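Local coordinates for putative lipoprotein YcdA (Bacillus subtilis subsp. subtilis str. 168, PDB 4R4G) that is of unknown function but is probably a membrane-anchored lipoprotein with an Ig-like N-terminal domain joined to a C-terminal domain by a kinked helix, at residues 22-27 against 39-44; 29-34 against 72-77; 62-67 against 100-105. One frame throughout, in Å; residues are numbered along the deposited sequence.

How the contacts relate
Contact 1 comes first along the chain. It pairs strand 16-25 with strand 39-48 and closes the loop between them. Contact 2 starts inside that loop, at 29-34, and reaches forward to 72-77, so contacts 1 and 2 cross. Contact 3 joins 62-67 to 100-105. It crosses contact 2 as well, because 72-77 lies between its two segments. Contacts 1 and 3 follow one another in series. The three also touch in space. V40 packs on T34 and T74, L41 N bonds to F100 O, and S72 O bonds to V101 N. Contact 3 joins the two sheets of the Ig-like domain, while contact 2 ties loops along the sheet of contact 1.

Contact 1 of 3, residues 22-27 against 39-44; sequences VSYTLP and LVLKVN
Residues 22-25 and 39-44 run antiparallel, with four backbone hydrogen bonds that join S23 to K42 and T25 to V40. The non-hydrogen-bonded pairs V22-V43 and Y24-L41 put their side chains on one face of the sheet. There V22 CG1 meets L41 CD1 at 3.6 Å, and V22 CG2 lies beside V43 CG1. The Y24 side chain crosses that of L39 at about a right angle, with CD1 of the ring 3.8 Å from L39 CD1. L41 CD1 approaches the same ring near CE1. S23, T25, V40 and K42 occupy the other face. T25 OG1 lies between its own backbone N and carbonyl carbon (chi1 62°) and donates to V40 O at 2.9 Å. It comes from above the carbonyl plane, whereas T25 N binds the same oxygen within that plane. V40 O is thus gripped twice by one residue. T25 CG2 rests on the K42 chain near CB, and a water links S23 OG to K42 O. P27 CB packs on V40 CG2 where the strand gives way to loop. Y24 OH bonds to G105 N and G131 O. Helix 134-141 packs on V22 and Y24 through I136, and strand 93-102 continues the sheet beyond 39-44.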
ATOM      1  N   VAL A  22     -12.374  -6.409  17.471  1.00 70.99           N
ATOM      2  CA  VAL A  22     -13.092  -5.911  16.282  1.00 67.22           C
ATOM      3  C   VAL A  22     -12.215  -4.880  15.573  1.00 74.66           C
ATOM      4  O   VAL A  22     -11.899  -3.827  16.141  1.00 77.27           O
ATOM      5  CB  VAL A  22     -14.509  -5.331  16.569  1.00 69.17           C
ATOM      6  CG1 VAL A  22     -15.132  -4.741  15.312  1.00 66.34           C
ATOM      7  CG2 VAL A  22     -15.445  -6.383  17.160  1.00 69.23           C
ATOM      8  N   SER A  23     -11.851  -5.157  14.322  1.00 69.73           N
ATOM      9  CA  SER A  23     -11.032  -4.238  13.552  1.00 68.92           C
ATOM     10  C   SER A  23     -11.408  -4.250  12.090  1.00 71.30           C
ATOM     11  O   SER A  23     -12.028  -5.199  11.610  1.00 70.68           O
ATOM     12  CB  SER A  23      -9.558  -4.598  13.701  1.00 73.43           C
ATOM     13  OG  SER A  23      -9.280  -5.878  13.163  1.00 82.79           O
ATOM     14  N   TYR A  24     -11.041  -3.179  11.389  1.00 67.63           N
ATOM     15  CA  TYR A  24     -11.200  -3.045   9.946  1.00 65.22           C
ATOM     16  C   TYR A  24      -9.944  -3.568   9.286  1.00 68.26           C
ATOM     17  O   TYR A  24      -8.818  -3.347   9.783  1.00 68.97           O
ATOM     18  CB  TYR A  24     -11.442  -1.586   9.532  1.00 65.60           C
ATOM     19  CG  TYR A  24     -12.762  -1.003   9.973  1.00 67.69           C
ATOM     20  CD1 TYR A  24     -13.960  -1.429   9.399  1.00 68.27           C
ATOM     21  CD2 TYR A  24     -12.812   0.043  10.889  1.00 70.40           C
ATOM     22  CE1 TYR A  24     -15.180  -0.857   9.765  1.00 69.05           C
ATOM     23  CE2 TYR A  24     -14.027   0.622  11.262  1.00 72.12           C
ATOM     24  CZ  TYR A  24     -15.210   0.163  10.702  1.00 75.29           C
ATOM     25  OH  TYR A  24     -16.407   0.726  11.055  1.00 72.30           O
ATOM     26  N   THR A  25     -10.127  -4.297   8.191  1.00 62.37           N
ATOM     27  CA  THR A  25      -9.009  -4.837   7.427  1.00 61.95           C
ATOM     28  C   THR A  25      -9.266  -4.578   5.947  1.00 65.03           C
ATOM     29  O   THR A  25     -10.389  -4.244   5.530  1.00 61.82           O
ATOM     30  CB  THR A  25      -8.764  -6.346   7.714  1.00 69.37           C
ATOM     31  OG1 THR A  25      -9.906  -7.131   7.338  1.00 68.75           O
ATOM     32  CG2 THR A  25      -8.353  -6.640   9.163  1.00 65.91           C
ATOM     33  N   LEU A  26      -8.203  -4.687   5.161  1.00 63.65           N
ATOM     34  CA  LEU A  26      -8.321  -4.558   3.729  1.00 63.40           C
ATOM     35  C   LEU A  26      -8.648  -5.927   3.231  1.00 68.76           C
ATOM     36  O   LEU A  26      -8.103  -6.886   3.791  1.00 70.14           O
ATOM     37  CB  LEU A  26      -7.014  -4.052   3.089  1.00 63.65           C
ATOM     38  CG  LEU A  26      -6.666  -2.578   3.195  1.00 68.29           C
ATOM     39  CD1 LEU A  26      -5.289  -2.368   2.673  1.00 69.48           C
ATOM     40  CD2 LEU A  26      -7.633  -1.704   2.400  1.00 67.73           C
ATOM     41  N   PRO A  27      -9.447  -6.070   2.158  1.00 64.02           N
ATOM     42  CA  PRO A  27      -9.730  -7.416   1.644  1.00 64.76           C
ATOM     43  C   PRO A  27      -8.487  -8.187   1.156  1.00 75.45           C
ATOM     44  O   PRO A  27      -7.381  -7.637   1.027  1.00 77.89           O
ATOM     45  CB  PRO A  27     -10.705  -7.150   0.494  1.00 65.76           C
ATOM     46  CG  PRO A  27     -10.567  -5.716   0.165  1.00 69.17           C
ATOM     47  CD  PRO A  27     -10.173  -5.029   1.399  1.00 64.34           C
ATOM     48  N   LEU A  39     -14.453  -2.321   3.209  1.00 70.67           N
ATOM     49  CA  LEU A  39     -13.460  -2.917   4.087  1.00 68.04           C
ATOM     50  C   LEU A  39     -13.952  -4.283   4.509  1.00 69.05           C
ATOM     51  O   LEU A  39     -15.047  -4.711   4.116  1.00 68.81           O
ATOM     52  CB  LEU A  39     -13.197  -2.024   5.313  1.00 68.26           C
ATOM     53  CG  LEU A  39     -12.571  -0.652   5.051  1.00 73.76           C
ATOM     54  CD1 LEU A  39     -12.441   0.127   6.340  1.00 74.41           C
ATOM     55  CD2 LEU A  39     -11.179  -0.782   4.394  1.00 76.03           C
ATOM     56  N   VAL A  40     -13.150  -4.977   5.299  1.00 62.75           N
ATOM     57  CA  VAL A  40     -13.518  -6.283   5.812  1.00 61.04           C
ATOM     58  C   VAL A  40     -13.473  -6.162   7.316  1.00 65.71           C
ATOM     59  O   VAL A  40     -12.448  -5.735   7.849  1.00 67.72           O
ATOM     60  CB  VAL A  40     -12.614  -7.412   5.238  1.00 63.84           C
ATOM     61  CG1 VAL A  40     -12.815  -8.732   5.987  1.00 64.05           C
ATOM     62  CG2 VAL A  40     -12.873  -7.597   3.747  1.00 62.86           C
ATOM     63  N   LEU A  41     -14.590  -6.468   7.998  1.00 60.30           N
ATOM     64  CA  LEU A  41     -14.642  -6.390   9.452  1.00 59.44           C
ATOM     65  C   LEU A  41     -14.132  -7.705  10.022  1.00 65.39           C
ATOM     66  O   LEU A  41     -14.680  -8.766   9.711  1.00 64.31           O
ATOM     67  CB  LEU A  41     -16.068  -6.067   9.924  1.00 58.60           C
ATOM     68  CG  LEU A  41     -16.268  -5.783  11.414  1.00 62.92           C
ATOM     69  CD1 LEU A  41     -15.868  -4.361  11.759  1.00 63.42           C
ATOM     70  CD2 LEU A  41     -17.693  -6.023  11.804  1.00 61.11           C
ATOM     71  N   LYS A  42     -13.028  -7.638  10.797  1.00 63.34           N
ATOM     72  CA  LYS A  42     -12.403  -8.809  11.429  1.00 63.93           C
ATOM     73  C   LYS A  42     -12.852  -8.838  12.877  1.00 68.36           C
ATOM     74  O   LYS A  42     -12.488  -7.958  13.665  1.00 70.45           O
ATOM     75  CB  LYS A  42     -10.862  -8.762  11.287  1.00 66.90           C
ATOM     76  CG  LYS A  42     -10.100  -9.985  11.797  1.00 72.03           C
ATOM     77  CD  LYS A  42      -8.625  -9.855  11.475  1.00 70.89           C
ATOM     78  CE  LYS A  42      -7.729 -10.682  12.359  1.00 90.57           C
ATOM     79  NZ  LYS A  42      -6.367 -10.842  11.767  1.00102.65           N
ATOM     80  N   VAL A  43     -13.698  -9.819  13.204  1.00 62.49           N
ATOM     81  CA  VAL A  43     -14.271 -10.025  14.537  1.00 61.47           C
ATOM     82  C   VAL A  43     -13.667 -11.316  15.119  1.00 66.59           C
ATOM     83  O   VAL A  43     -13.934 -12.395  14.595  1.00 66.23           O
ATOM     84  CB  VAL A  43     -15.830 -10.060  14.508  1.00 61.90           C
ATOM     85  CG1 VAL A  43     -16.420 -10.059  15.913  1.00 62.28           C
ATOM     86  CG2 VAL A  43     -16.401  -8.904  13.692  1.00 60.13           C
ATOM     87  N   ASN A  44     -12.805 -11.193  16.153  1.00 64.17           N
ATOM     88  CA  ASN A  44     -12.214 -12.354  16.826  1.00 66.16           C
ATOM     89  C   ASN A  44     -13.177 -12.753  17.911  1.00 70.77           C
ATOM     90  O   ASN A  44     -13.536 -11.916  18.739  1.00 71.34           O
ATOM     91  CB  ASN A  44     -10.795 -12.079  17.389  1.00 68.92           C
ATOM     92  CG  ASN A  44     -10.134 -13.320  17.963  1.00 87.71           C
ATOM     93  OD1 ASN A  44     -10.337 -13.709  19.124  1.00 81.15           O
ATOM     94  ND2 ASN A  44      -9.375 -14.009  17.140  1.00 80.77           N
TER
HETATM   95  O   HOH W   1      -9.648  -8.533  14.688  1.00 65.30           O

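Contact 2 of 3, residues 29-34 against 72-77; sequences KYDKST and SDTDPE
D31 and T74 hold these two loop segments together, and their side chains cross at about a right angle. T74 OG1 donates to D31 OD2 at 2.7 Å. It meets this oxygen from above the carboxylate plane, 43° out of it. T74 OG1 is anti to the backbone N (chi1 -168°), which points the hydroxyl at the carboxylate. The methyl T74 CG2 also touches D31 OD2, at 3.6 Å. The other carboxylate oxygen is used within its own loop. D31 OD1 accepts from S33 N at 3.1 Å, nearly in line with the C-O bond, and this closes an Asx turn. S33 OG donates to the same oxygen at 2.8 Å, from its syn side. Three donors therefore hold the D31 carboxylate, and together they probably fix its rotation. S33 OG also comes within 3.9 Å of T74 CB. T74 is buried on this side, and its side chain packs on V40 and V101.

The other end is looser and more exposed, though K29 and E77 also touch strand 221-230 at S228 and S230. Y30 and E77 are both exposed, and E77 CG lies at the edge of the Y30 ring, 4.2 Å from CE2. One face of that ring is covered from within its own segment by K29 CB. K29 NZ and E77 OE2 carry opposite charges but stay 6.2 Å apart, too far for a salt bridge. D75 turns to K82 instead and forms a salt bridge with it.

The arrangement joins two loops of the Ig-like domain. One links strands 16-25 and 39-48, and the other follows strand 69-71. Its recognisable local motif is the Asx turn of D31, whose second carboxylate oxygen reaches across to the neighbouring loop.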
ATOM      1  N   LYS A  29      -6.052 -10.155  -1.534  1.00 74.25           N
ATOM      2  CA  LYS A  29      -5.678  -9.816  -2.927  1.00 74.17           C
ATOM      3  C   LYS A  29      -6.662 -10.512  -3.895  1.00 79.04           C
ATOM      4  O   LYS A  29      -6.979  -9.986  -4.964  1.00 79.16           O
ATOM      5  CB  LYS A  29      -4.212 -10.244  -3.288  1.00 78.20           C
ATOM      6  CG  LYS A  29      -3.098  -9.926  -2.274  1.00 91.17           C
ATOM      7  CD  LYS A  29      -1.672 -10.384  -2.687  1.00 98.06           C
ATOM      8  CE  LYS A  29      -0.654 -10.044  -1.597  1.00104.10           C
ATOM      9  NZ  LYS A  29       0.760 -10.326  -1.991  1.00102.46           N
ATOM     10  N   TYR A  30      -7.178 -11.687  -3.459  1.00 75.32           N
ATOM     11  CA  TYR A  30      -8.032 -12.583  -4.217  1.00 75.77           C
ATOM     12  C   TYR A  30      -9.522 -12.467  -3.853  1.00 82.89           C
ATOM     13  O   TYR A  30     -10.332 -13.173  -4.465  1.00 83.62           O
ATOM     14  CB  TYR A  30      -7.512 -14.023  -4.045  1.00 76.90           C
ATOM     15  CG  TYR A  30      -6.011 -14.094  -4.223  1.00 76.50           C
ATOM     16  CD1 TYR A  30      -5.429 -13.897  -5.470  1.00 79.01           C
ATOM     17  CD2 TYR A  30      -5.165 -14.218  -3.125  1.00 76.31           C
ATOM     18  CE1 TYR A  30      -4.047 -13.879  -5.629  1.00 79.68           C
ATOM     19  CE2 TYR A  30      -3.779 -14.205  -3.272  1.00 77.83           C
ATOM     20  CZ  TYR A  30      -3.224 -14.034  -4.528  1.00 86.58           C
ATOM     21  OH  TYR A  30      -1.856 -14.026  -4.696  1.00 91.72           O
ATOM     22  N   ASP A  31      -9.898 -11.535  -2.934  1.00 80.69           N
ATOM     23  CA  ASP A  31     -11.297 -11.278  -2.550  1.00 81.12           C
ATOM     24  C   ASP A  31     -12.060 -10.690  -3.739  1.00 89.64           C
ATOM     25  O   ASP A  31     -11.597  -9.725  -4.352  1.00 90.33           O
ATOM     26  CB  ASP A  31     -11.353 -10.311  -1.352  1.00 81.48           C
ATOM     27  CG  ASP A  31     -12.598 -10.356  -0.471  1.00 86.22           C
ATOM     28  OD1 ASP A  31     -13.729 -10.381  -1.030  1.00 83.66           O
ATOM     29  OD2 ASP A  31     -12.442 -10.305   0.786  1.00 89.73           O
ATOM     30  N   LYS A  32     -13.205 -11.285  -4.082  1.00 89.22           N
ATOM     31  CA  LYS A  32     -13.995 -10.820  -5.220  1.00 90.63           C
ATOM     32  C   LYS A  32     -15.369 -10.292  -4.779  1.00 95.24           C
ATOM     33  O   LYS A  32     -16.110  -9.763  -5.610  1.00 95.97           O
ATOM     34  CB  LYS A  32     -14.142 -11.938  -6.278  1.00 95.56           C
ATOM     35  CG  LYS A  32     -12.840 -12.286  -7.027  1.00113.13           C
ATOM     36  CD  LYS A  32     -12.287 -11.140  -7.903  1.00121.47           C
ATOM     37  CE  LYS A  32     -10.838 -11.350  -8.284  1.00128.90           C
ATOM     38  NZ  LYS A  32     -10.293 -10.203  -9.061  1.00133.73           N
ATOM     39  N   SER A  33     -15.682 -10.380  -3.475  1.00 91.32           N
ATOM     40  CA  SER A  33     -16.962  -9.908  -2.926  1.00 90.55           C
ATOM     41  C   SER A  33     -16.920  -8.433  -2.425  1.00 92.84           C
ATOM     42  O   SER A  33     -17.986  -7.856  -2.185  1.00 92.37           O
ATOM     43  CB  SER A  33     -17.447 -10.834  -1.808  1.00 93.40           C
ATOM     44  OG  SER A  33     -16.407 -11.246  -0.936  1.00101.63           O
ATOM     45  N   THR A  34     -15.722  -7.819  -2.303  1.00 88.39           N
ATOM     46  CA  THR A  34     -15.595  -6.441  -1.817  1.00 87.59           C
ATOM     47  C   THR A  34     -15.416  -5.409  -2.942  1.00 94.98           C
ATOM     48  O   THR A  34     -14.846  -5.710  -3.998  1.00 97.00           O
ATOM     49  CB  THR A  34     -14.400  -6.297  -0.868  1.00 92.51           C
ATOM     50  OG1 THR A  34     -13.212  -6.485  -1.625  1.00101.79           O
ATOM     51  CG2 THR A  34     -14.427  -7.262   0.285  1.00 86.63           C
ATOM     52  N   SER A  72     -22.046  -9.997   3.285  1.00 64.50           N
ATOM     53  CA  SER A  72     -21.357 -11.206   2.845  1.00 64.71           C
ATOM     54  C   SER A  72     -20.265 -11.589   3.818  1.00 68.91           C
ATOM     55  O   SER A  72     -19.568 -10.738   4.373  1.00 68.02           O
ATOM     56  CB  SER A  72     -20.729 -10.998   1.465  1.00 69.47           C
ATOM     57  OG  SER A  72     -21.639 -10.562   0.468  1.00 81.89           O
ATOM     58  N   ASP A  73     -20.075 -12.870   3.987  1.00 68.13           N
ATOM     59  CA  ASP A  73     -18.949 -13.322   4.762  1.00 69.50           C
ATOM     60  C   ASP A  73     -17.796 -13.395   3.777  1.00 72.66           C
ATOM     61  O   ASP A  73     -18.016 -13.586   2.571  1.00 73.82           O
ATOM     62  CB  ASP A  73     -19.240 -14.663   5.455  1.00 73.47           C
ATOM     63  CG  ASP A  73     -19.757 -15.728   4.524  1.00 97.55           C
ATOM     64  OD1 ASP A  73     -20.886 -15.554   3.989  1.00 99.59           O
ATOM     65  OD2 ASP A  73     -19.037 -16.740   4.323  1.00110.25           O
ATOM     66  N   THR A  74     -16.585 -13.164   4.237  1.00 66.46           N
ATOM     67  CA  THR A  74     -15.510 -13.253   3.273  1.00 65.47           C
ATOM     68  C   THR A  74     -14.378 -14.054   3.881  1.00 68.97           C
ATOM     69  O   THR A  74     -14.507 -14.548   5.002  1.00 69.53           O
ATOM     70  CB  THR A  74     -15.136 -11.896   2.712  1.00 67.12           C
ATOM     71  OG1 THR A  74     -14.286 -12.122   1.602  1.00 64.12           O
ATOM     72  CG2 THR A  74     -14.490 -10.973   3.730  1.00 67.31           C
ATOM     73  N   ASP A  75     -13.310 -14.258   3.112  1.00 64.24           N
ATOM     74  CA  ASP A  75     -12.189 -15.062   3.555  1.00 64.64           C
ATOM     75  C   ASP A  75     -10.935 -14.228   3.571  1.00 67.35           C
ATOM     76  O   ASP A  75     -10.769 -13.393   2.675  1.00 67.07           O
ATOM     77  CB  ASP A  75     -12.012 -16.305   2.638  1.00 68.05           C
ATOM     78  CG  ASP A  75     -13.017 -17.416   2.849  1.00 78.94           C
ATOM     79  OD1 ASP A  75     -13.311 -17.731   4.003  1.00 81.59           O
ATOM     80  OD2 ASP A  75     -13.488 -17.989   1.849  1.00 87.35           O
ATOM     81  N   PRO A  76     -10.007 -14.456   4.541  1.00 63.88           N
ATOM     82  CA  PRO A  76      -8.730 -13.725   4.512  1.00 63.38           C
ATOM     83  C   PRO A  76      -7.821 -14.327   3.418  1.00 71.74           C
ATOM     84  O   PRO A  76      -8.233 -15.311   2.797  1.00 72.98           O
ATOM     85  CB  PRO A  76      -8.181 -13.961   5.930  1.00 65.53           C
ATOM     86  CG  PRO A  76      -8.666 -15.299   6.292  1.00 71.07           C
ATOM     87  CD  PRO A  76     -10.024 -15.450   5.642  1.00 65.89           C
ATOM     88  N   GLU A  77      -6.588 -13.782   3.185  1.00 69.83           N
ATOM     89  CA  GLU A  77      -5.680 -14.354   2.181  1.00 70.82           C
ATOM     90  C   GLU A  77      -5.282 -15.765   2.610  1.00 76.14           C
ATOM     91  O   GLU A  77      -5.257 -16.660   1.775  1.00 77.39           O
ATOM     92  CB  GLU A  77      -4.449 -13.465   1.959  1.00 72.21           C
ATOM     93  CG  GLU A  77      -3.443 -13.980   0.929  1.00 79.04           C
ATOM     94  CD  GLU A  77      -2.278 -14.787   1.474  1.00100.98           C
ATOM     95  OE1 GLU A  77      -2.043 -14.753   2.705  1.00 91.52           O
ATOM     96  OE2 GLU A  77      -1.573 -15.426   0.659  1.00100.54           O
TER

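Contact 3 of 3, residues 62-67 against 100-105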
ATOM      1  N   PHE A  62     -22.257 -17.750  12.133  1.00 55.20           N
ATOM      2  CA  PHE A  62     -22.314 -16.311  12.386  1.00 53.76           C
ATOM      3  C   PHE A  62     -22.706 -15.578  11.132  1.00 58.80           C
ATOM      4  O   PHE A  62     -22.280 -15.950  10.037  1.00 58.42           O
ATOM      5  CB  PHE A  62     -20.967 -15.765  12.905  1.00 55.10           C
ATOM      6  CG  PHE A  62     -20.427 -16.395  14.169  1.00 56.50           C
ATOM      7  CD1 PHE A  62     -19.737 -17.605  14.124  1.00 58.39           C
ATOM      8  CD2 PHE A  62     -20.569 -15.757  15.398  1.00 57.38           C
ATOM      9  CE1 PHE A  62     -19.202 -18.167  15.280  1.00 60.06           C
ATOM     10  CE2 PHE A  62     -20.024 -16.316  16.554  1.00 60.82           C
ATOM     11  CZ  PHE A  62     -19.334 -17.513  16.485  1.00 59.91           C
ATOM     12  N   THR A  63     -23.532 -14.538  11.292  1.00 55.81           N
ATOM     13  CA  THR A  63     -23.975 -13.655  10.213  1.00 54.58           C
ATOM     14  C   THR A  63     -23.812 -12.229  10.700  1.00 59.26           C
ATOM     15  O   THR A  63     -23.946 -11.961  11.900  1.00 59.61           O
ATOM     16  CB  THR A  63     -25.416 -13.958   9.758  1.00 58.96           C
ATOM     17  OG1 THR A  63     -26.301 -13.764  10.854  1.00 65.91           O
ATOM     18  CG2 THR A  63     -25.588 -15.372   9.212  1.00 55.04           C
ATOM     19  N   LEU A  64     -23.507 -11.315   9.786  1.00 55.69           N
ATOM     20  CA  LEU A  64     -23.406  -9.919  10.158  1.00 55.75           C
ATOM     21  C   LEU A  64     -24.393  -9.109   9.379  1.00 60.74           C
ATOM     22  O   LEU A  64     -24.545  -9.306   8.174  1.00 61.36           O
ATOM     23  CB  LEU A  64     -21.985  -9.366   9.926  1.00 55.67           C
ATOM     24  CG  LEU A  64     -21.681  -8.042  10.609  1.00 59.49           C
ATOM     25  CD1 LEU A  64     -21.007  -8.259  11.929  1.00 60.68           C
ATOM     26  CD2 LEU A  64     -20.820  -7.228   9.780  1.00 60.43           C
ATOM     27  N   TYR A  65     -25.023  -8.159  10.055  1.00 57.42           N
ATOM     28  CA  TYR A  65     -25.923  -7.197   9.457  1.00 56.42           C
ATOM     29  C   TYR A  65     -25.308  -5.839   9.590  1.00 62.27           C
ATOM     30  O   TYR A  65     -24.727  -5.526  10.627  1.00 62.05           O
ATOM     31  CB  TYR A  65     -27.314  -7.232  10.106  1.00 57.32           C
ATOM     32  CG  TYR A  65     -28.140  -8.430   9.680  1.00 59.73           C
ATOM     33  CD1 TYR A  65     -27.951  -9.681  10.266  1.00 61.58           C
ATOM     34  CD2 TYR A  65     -29.123  -8.314   8.704  1.00 61.34           C
ATOM     35  CE1 TYR A  65     -28.705 -10.787   9.872  1.00 63.65           C
ATOM     36  CE2 TYR A  65     -29.837  -9.425   8.257  1.00 62.33           C
ATOM     37  CZ  TYR A  65     -29.638 -10.657   8.854  1.00 73.11           C
ATOM     38  OH  TYR A  65     -30.410 -11.731   8.464  1.00 78.87           O
ATOM     39  N   GLN A  66     -25.388  -5.046   8.519  1.00 59.76           N
ATOM     40  CA  GLN A  66     -25.006  -3.645   8.477  1.00 60.63           C
ATOM     41  C   GLN A  66     -26.294  -2.923   8.296  1.00 66.79           C
ATOM     42  O   GLN A  66     -26.984  -3.149   7.292  1.00 68.52           O
ATOM     43  CB  GLN A  66     -24.027  -3.388   7.352  1.00 62.04           C
ATOM     44  CG  GLN A  66     -23.552  -1.976   7.295  1.00 64.14           C
ATOM     45  CD  GLN A  66     -22.767  -1.801   6.055  1.00 70.29           C
ATOM     46  OE1 GLN A  66     -21.556  -2.005   6.037  1.00 67.11           O
ATOM     47  NE2 GLN A  66     -23.463  -1.478   4.982  1.00 61.51           N
ATOM     48  N   GLY A  67     -26.693  -2.172   9.312  1.00 62.80           N
ATOM     49  CA  GLY A  67     -28.012  -1.565   9.339  1.00 63.36           C
ATOM     50  C   GLY A  67     -28.978  -2.718   9.473  1.00 67.49           C
ATOM     51  O   GLY A  67     -28.828  -3.552  10.389  1.00 66.48           O
ATOM     52  N   PHE A 100     -16.243 -10.126   7.364  1.00 52.58           N
ATOM     53  CA  PHE A 100     -17.463  -9.686   6.716  1.00 52.34           C
ATOM     54  C   PHE A 100     -17.226  -8.447   5.903  1.00 59.77           C
ATOM     55  O   PHE A 100     -16.560  -7.530   6.370  1.00 59.61           O
ATOM     56  CB  PHE A 100     -18.560  -9.411   7.755  1.00 53.34           C
ATOM     57  CG  PHE A 100     -18.951 -10.606   8.588  1.00 55.01           C
ATOM     58  CD1 PHE A 100     -19.832 -11.561   8.095  1.00 58.04           C
ATOM     59  CD2 PHE A 100     -18.448 -10.773   9.874  1.00 57.68           C
ATOM     60  CE1 PHE A 100     -20.182 -12.673   8.860  1.00 59.22           C
ATOM     61  CE2 PHE A 100     -18.813 -11.876  10.646  1.00 60.59           C
ATOM     62  CZ  PHE A 100     -19.662 -12.829  10.127  1.00 58.51           C
ATOM     63  N   VAL A 101     -17.805  -8.411   4.702  1.00 58.63           N
ATOM     64  CA  VAL A 101     -17.707  -7.282   3.783  1.00 60.24           C
ATOM     65  C   VAL A 101     -18.629  -6.187   4.317  1.00 66.11           C
ATOM     66  O   VAL A 101     -19.836  -6.408   4.419  1.00 65.74           O
ATOM     67  CB  VAL A 101     -18.070  -7.710   2.332  1.00 64.51           C
ATOM     68  CG1 VAL A 101     -17.898  -6.560   1.360  1.00 63.62           C
ATOM     69  CG2 VAL A 101     -17.270  -8.928   1.892  1.00 64.66           C
ATOM     70  N   VAL A 102     -18.050  -5.025   4.661  1.00 63.67           N
ATOM     71  CA  VAL A 102     -18.737  -3.873   5.260  1.00 63.61           C
ATOM     72  C   VAL A 102     -18.295  -2.525   4.663  1.00 67.54           C
ATOM     73  O   VAL A 102     -17.165  -2.362   4.200  1.00 66.00           O
ATOM     74  CB  VAL A 102     -18.517  -3.821   6.812  1.00 66.94           C
ATOM     75  CG1 VAL A 102     -19.189  -4.987   7.517  1.00 66.26           C
ATOM     76  CG2 VAL A 102     -17.027  -3.732   7.193  1.00 66.21           C
ATOM     77  N   ASP A 103     -19.193  -1.550   4.768  1.00 64.69           N
ATOM     78  CA  ASP A 103     -18.992  -0.139   4.476  1.00 64.46           C
ATOM     79  C   ASP A 103     -18.566   0.473   5.829  1.00 70.42           C
ATOM     80  O   ASP A 103     -19.279   0.314   6.817  1.00 71.98           O
ATOM     81  CB  ASP A 103     -20.282   0.476   3.896  1.00 66.48           C
ATOM     82  CG  ASP A 103     -20.709  -0.135   2.569  1.00 77.55           C
ATOM     83  OD1 ASP A 103     -20.033   0.119   1.557  1.00 81.22           O
ATOM     84  OD2 ASP A 103     -21.758  -0.825   2.533  1.00 80.86           O
ATOM     85  N   LYS A 104     -17.350   1.033   5.906  1.00 67.31           N
ATOM     86  CA  LYS A 104     -16.716   1.601   7.114  1.00 67.01           C
ATOM     87  C   LYS A 104     -17.658   2.521   7.892  1.00 70.30           C
ATOM     88  O   LYS A 104     -18.381   3.326   7.289  1.00 68.77           O
ATOM     89  CB  LYS A 104     -15.433   2.383   6.706  1.00 68.70           C
ATOM     90  CG  LYS A 104     -14.550   2.960   7.837  1.00 75.40           C
ATOM     91  CD  LYS A 104     -13.576   4.023   7.266  1.00 90.23           C
ATOM     92  CE  LYS A 104     -12.766   4.784   8.302  1.00104.89           C
ATOM     93  NZ  LYS A 104     -11.858   5.801   7.691  1.00106.83           N
ATOM     94  N   GLY A 105     -17.601   2.392   9.220  1.00 67.11           N
ATOM     95  CA  GLY A 105     -18.311   3.230  10.175  1.00 68.55           C
ATOM     96  C   GLY A 105     -19.812   3.065  10.248  1.00 73.79           C
ATOM     97  O   GLY A 105     -20.509   4.041  10.526  1.00 76.72           O
TER
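Q66 and D103 form two hydrogen bonds between the facing sheets of this Ig-like domain. D103 N donates to Q66 OE1 at 2.7 Å, in the carbonyl plane of the amide. Q66 NE2 returns a bond to D103 OD2 at 3.1 Å and uses the anti lone pair of that oxygen. The amide and carboxylate planes are 48° apart. Q66 is extended, with CG anti to the backbone N (chi1 -178°), and this carries the amide across to the backbone of D103. The same OE1 lies 3.6 Å from V102 CB. A leucine in place of Q66 would probably leave D103 N and D103 OD2 without these amide partners and free the D103 carboxylate to turn.

Farther in, the contact is apolar. Strands 62-66 and 100-102 run almost parallel, with their axes 8.3 Å from each other. Side chains fill the space between them. L64 CD2 meets V102 CG1 at 3.6 Å, the two side chains crossing at about a right angle. F62 CB packs near F100 CZ, while the F62 ring meets that of Y112. Strand 107-112 adds L110 against F100 and Y108 against V102. L64 also makes a CH-pi contact: its CB sits over one face of the F100 ring, 3.6 Å from the centroid and 15° off the ring normal.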